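Side-chain contacts in condensin complex subunit 3 (Schizosaccharomyces pombe, PDB 5OQR), which serves as a regulatory subunit of condensin, the complex required to convert interphase chromatin into mitotic-like condensed chromosomes: residues D170-S173 with E174-R177; F522-V525 with P526-L529. One frame throughout, in Å; residues are numbered along the deposited sequence.

Interaction 1 (D170-S173 with E174-R177)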
loop_
_atom_site.group_PDB
_atom_site.type_symbol
_atom_site.label_atom_id
_atom_site.label_comp_id
_atom_site.label_asym_id
_atom_site.label_seq_id
_atom_site.Cartn_x
_atom_site.Cartn_y
_atom_site.Cartn_z
ATOM N N ASP A 170 13.744 -3.590 -14.105
ATOM C CA ASP A 170 14.768 -4.557 -13.737
ATOM C C ASP A 170 14.254 -5.450 -12.609
ATOM O O ASP A 170 13.727 -4.936 -11.612
ATOM C CB ASP A 170 16.048 -3.850 -13.297
ATOM C CG ASP A 170 17.183 -4.820 -13.038
ATOM O OD1 ASP A 170 17.121 -5.562 -12.035
ATOM O OD2 ASP A 170 18.141 -4.839 -13.839
ATOM N N PRO A 171 14.389 -6.776 -12.715
ATOM C CA PRO A 171 13.873 -7.655 -11.652
ATOM C C PRO A 171 14.717 -7.669 -10.390
ATOM O O PRO A 171 14.262 -8.213 -9.376
ATOM C CB PRO A 171 13.860 -9.036 -12.318
ATOM C CG PRO A 171 14.930 -8.960 -13.344
ATOM C CD PRO A 171 14.925 -7.546 -13.851
ATOM N N SER A 172 15.920 -7.107 -10.413
ATOM C CA SER A 172 16.805 -7.105 -9.255
ATOM C C SER A 172 16.688 -5.777 -8.519
ATOM O O SER A 172 16.768 -4.709 -9.136
ATOM C CB SER A 172 18.253 -7.349 -9.678
ATOM O OG SER A 172 19.131 -7.229 -8.573
ATOM N N SER A 173 16.502 -5.848 -7.201
ATOM C CA SER A 173 16.349 -4.634 -6.407
ATOM C C SER A 173 17.659 -3.861 -6.320
ATOM O O SER A 173 17.667 -2.630 -6.444
ATOM C CB SER A 173 15.839 -4.984 -5.010
ATOM O OG SER A 173 16.679 -5.934 -4.381
ATOM N N GLU A 174 18.775 -4.561 -6.108
ATOM C CA GLU A 174 20.062 -3.882 -6.007
ATOM C C GLU A 174 20.374 -3.107 -7.280
ATOM O O GLU A 174 20.962 -2.021 -7.225
ATOM C CB GLU A 174 21.170 -4.893 -5.717
ATOM C CG GLU A 174 21.073 -5.540 -4.348
ATOM C CD GLU A 174 22.224 -6.486 -4.072
ATOM O OE1 GLU A 174 23.016 -6.749 -5.002
ATOM O OE2 GLU A 174 22.339 -6.966 -2.926
ATOM N N VAL A 175 19.996 -3.650 -8.436
ATOM C CA VAL A 175 20.231 -2.947 -9.692
ATOM C C VAL A 175 19.396 -1.675 -9.741
ATOM O O VAL A 175 19.917 -0.581 -9.984
ATOM C CB VAL A 175 19.932 -3.863 -10.892
ATOM C CG1 VAL A 175 20.295 -3.165 -12.197
ATOM C CG2 VAL A 175 20.693 -5.175 -10.768
ATOM N N ARG A 176 18.089 -1.800 -9.504
ATOM C CA ARG A 176 17.219 -0.628 -9.481
ATOM C C ARG A 176 17.778 0.451 -8.562
ATOM O O ARG A 176 17.810 1.633 -8.919
ATOM C CB ARG A 176 15.812 -1.029 -9.040
ATOM C CG ARG A 176 15.065 -1.880 -10.048
ATOM C CD ARG A 176 13.576 -1.932 -9.742
ATOM N NE ARG A 176 13.291 -2.511 -8.432
ATOM C CZ ARG A 176 13.330 -3.812 -8.163
ATOM N NH1 ARG A 176 13.052 -4.247 -6.942
ATOM N NH2 ARG A 176 13.662 -4.679 -9.107
ATOM N N ARG A 177 18.227 0.058 -7.368
ATOM C CA ARG A 177 18.758 1.038 -6.426
ATOM C C ARG A 177 19.977 1.748 -6.996
ATOM O O ARG A 177 20.137 2.961 -6.820
ATOM C CB ARG A 177 19.104 0.361 -5.100
ATOM C CG ARG A 177 19.735 1.310 -4.095
ATOM C CD ARG A 177 19.567 0.841 -2.660
ATOM N NE ARG A 177 20.488 -0.237 -2.304
ATOM C CZ ARG A 177 20.167 -1.523 -2.196
ATOM N NH1 ARG A 177 18.925 -1.939 -2.412
ATOM N NH2 ARG A 177 21.098 -2.408 -1.861
#
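The carbonyl oxygen of Ser173 is gripped twice: by the backbone N of Arg177, with Ser173 O and Arg177 N 2.9 Å apart, and by the side-chain amide of Asn204 on helix 202-212. It belongs to the first turn of helix 173-182, which Ser172 precedes at the N-cap position. The turn leading there is built on Asp170, the first residue past helix 158-169. With its CG anti to the backbone N (chi1 -174°), Asp170 OD1 accepts from Ser172 N at 2.5 Å to form an Asx turn, while OD2 makes a salt bridge with Arg138. The side chain of Val175 runs roughly perpendicular to that of Asp170: its CG1 lies 3.2 Å from Asp170 OD2, and its other methyl, CG2, packs 3.4 Å from Ser172 CB. Arg176 folds back over the turn, its chain bent at chi3 (-61°). Its NH2 donates to Asp170 O, close to the guanidinium plane but with a bent N-H...O angle of 137°, and CA of Ser173 sits over one face. NE of the same group pairs with Asp199. An arginine suits this place because its several N-H groups can serve a carbonyl and a carboxylate together. The turn between helices 158-169 and 173-182 in HEAT repeat 4 is therefore tied by charge on two fronts, to Arg138 and Asp199.

Interaction 2 (F522-V525 with P526-L529)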
loop_
_atom_site.group_PDB
_atom_site.type_symbol
_atom_site.label_atom_id
_atom_site.label_comp_id
_atom_site.label_asym_id
_atom_site.label_seq_id
_atom_site.Cartn_x
_atom_site.Cartn_y
_atom_site.Cartn_z
ATOM N N PHE A 522 -37.690 -5.591 7.999
ATOM C CA PHE A 522 -38.250 -6.719 7.263
ATOM C C PHE A 522 -39.384 -6.277 6.348
ATOM O O PHE A 522 -39.533 -6.795 5.237
ATOM C CB PHE A 522 -38.741 -7.786 8.243
ATOM C CG PHE A 522 -39.279 -9.016 7.574
ATOM C CD1 PHE A 522 -38.435 -10.060 7.236
ATOM C CD2 PHE A 522 -40.626 -9.128 7.280
ATOM C CE1 PHE A 522 -38.925 -11.191 6.619
ATOM C CE2 PHE A 522 -41.121 -10.259 6.662
ATOM C CZ PHE A 522 -40.270 -11.291 6.332
ATOM N N GLU A 523 -40.199 -5.324 6.801
ATOM C CA GLU A 523 -41.328 -4.865 6.003
ATOM C C GLU A 523 -40.889 -4.141 4.738
ATOM O O GLU A 523 -41.664 -4.071 3.780
ATOM C CB GLU A 523 -42.220 -3.952 6.844
ATOM C CG GLU A 523 -43.471 -3.465 6.131
ATOM C CD GLU A 523 -44.370 -2.639 7.034
ATOM O OE1 GLU A 523 -44.028 -2.477 8.226
ATOM O OE2 GLU A 523 -45.418 -2.152 6.556
ATOM N N ASN A 524 -39.667 -3.613 4.705
ATOM C CA ASN A 524 -39.195 -2.817 3.580
ATOM C C ASN A 524 -38.168 -3.530 2.715
ATOM O O ASN A 524 -37.703 -2.944 1.731
ATOM C CB ASN A 524 -38.609 -1.497 4.088
ATOM C CG ASN A 524 -39.679 -0.483 4.431
ATOM O OD1 ASN A 524 -40.582 -0.230 3.638
ATOM N ND2 ASN A 524 -39.592 0.092 5.622
ATOM N N VAL A 525 -37.799 -4.770 3.042
ATOM C CA VAL A 525 -36.912 -5.536 2.164
ATOM C C VAL A 525 -37.457 -5.580 0.739
ATOM O O VAL A 525 -36.695 -5.312 -0.199
ATOM C CB VAL A 525 -36.656 -6.926 2.747
ATOM C CG1 VAL A 525 -35.980 -7.833 1.721
ATOM C CG2 VAL A 525 -35.792 -6.836 3.992
ATOM N N PRO A 526 -38.729 -5.912 0.504
ATOM C CA PRO A 526 -39.232 -5.925 -0.880
ATOM C C PRO A 526 -38.975 -4.633 -1.630
ATOM O O PRO A 526 -38.671 -4.665 -2.829
ATOM C CB PRO A 526 -40.733 -6.188 -0.697
ATOM C CG PRO A 526 -40.833 -6.913 0.592
ATOM C CD PRO A 526 -39.747 -6.364 1.467
ATOM N N LEU A 527 -39.090 -3.489 -0.955
ATOM C CA LEU A 527 -38.862 -2.209 -1.616
ATOM C C LEU A 527 -37.428 -2.101 -2.114
ATOM O O LEU A 527 -37.184 -1.747 -3.272
ATOM C CB LEU A 527 -39.186 -1.066 -0.655
ATOM C CG LEU A 527 -38.933 0.351 -1.174
ATOM C CD1 LEU A 527 -39.823 0.654 -2.366
ATOM C CD2 LEU A 527 -39.158 1.352 -0.071
ATOM N N TYR A 528 -36.461 -2.406 -1.248
ATOM C CA TYR A 528 -35.062 -2.279 -1.630
ATOM C C TYR A 528 -34.634 -3.333 -2.640
ATOM O O TYR A 528 -33.640 -3.126 -3.344
ATOM C CB TYR A 528 -34.186 -2.337 -0.382
ATOM C CG TYR A 528 -34.322 -1.092 0.455
ATOM C CD1 TYR A 528 -35.100 -1.083 1.601
ATOM C CD2 TYR A 528 -33.696 0.086 0.076
ATOM C CE1 TYR A 528 -35.233 0.061 2.359
ATOM C CE2 TYR A 528 -33.824 1.233 0.823
ATOM C CZ TYR A 528 -34.593 1.218 1.961
ATOM O OH TYR A 528 -34.715 2.365 2.706
ATOM N N LEU A 529 -35.351 -4.454 -2.732
ATOM C CA LEU A 529 -35.125 -5.376 -3.839
ATOM C C LEU A 529 -35.670 -4.800 -5.138
ATOM O O LEU A 529 -35.033 -4.913 -6.190
ATOM C CB LEU A 529 -35.769 -6.727 -3.540
ATOM C CG LEU A 529 -35.217 -7.466 -2.323
ATOM C CD1 LEU A 529 -36.109 -8.635 -1.969
ATOM C CD2 LEU A 529 -33.794 -7.938 -2.578
#
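Helix 518-534, in HEAT repeat 8, is kinked at Pro526, whose CD packs against Val525 CB, and the regular ladder of backbone bonds is broken there. Pro526 has no N-H to offer, and its CD stands 3.8 Å from Phe522 O, where a helical donor would otherwise approach. Leu527 N also lacks the usual bond to the carbonyl four residues back and makes a weak one to Asn524 O, three back, at 3.1 Å with an N-H...O angle of 121°. Normal helical pairing resumes immediately afterwards: Tyr528 N reaches the same Asn524 O at 3.3 Å, and Leu529 N reaches Val525 O at 3.0 Å. The ring of Tyr528 comes back beside this first carbonyl, its CD1 3.2 Å from Asn524 O, while CE1 approaches Asn524 CB at 4.1 Å. Its CG is anti to its own carbonyl carbon (chi1 -71°), which directs the ring back along the helix. The hydroxyl is hydrogen-bonded with Ser511 OG and Leu507 O of helix 500-514, so the buried phenol has polar partners at its hydroxyl and, along the ring, Asn524 and Leu510. A leucine in place of Tyr528 would probably leave Ser511 and Leu507 O without their hydroxyl mate and cost a link to helix 500-514. On a neighbouring flank Val525 and Leu529 run alongside each other in the same direction, with Val525 CG1 and Leu529 CD1 3.8 Å apart; branched aliphatic chains suit this place, since both also pack on Leu547 of helix 537-554. The bend thus costs the helix the regular bonds of two successive backbone nitrogens, while the buried tyrosine and the aliphatic pair join it to its neighbours on two sides.

Both interactions are partly buried, local contacts within HEAT repeats, yet they serve different points of the superhelix. Interaction 1 shapes the turn between two helices and the start of the second; interaction 2 lies inside one helix and accommodates a bend. The first rests on hydrogen bonds to backbone atoms, while its aspartate and arginine find their opposite charges outside it, elsewhere in the chain; the arginine also meets an apolar side chain of another protein chain. The second depends on aliphatic and aromatic packing with a hydroxyl at its polar end, and no other protein chain of the assembly touches it. The centres of interactions 1 and 2 are about 56 Å apart, on opposite sides of the chain's centre, and they hold different helices.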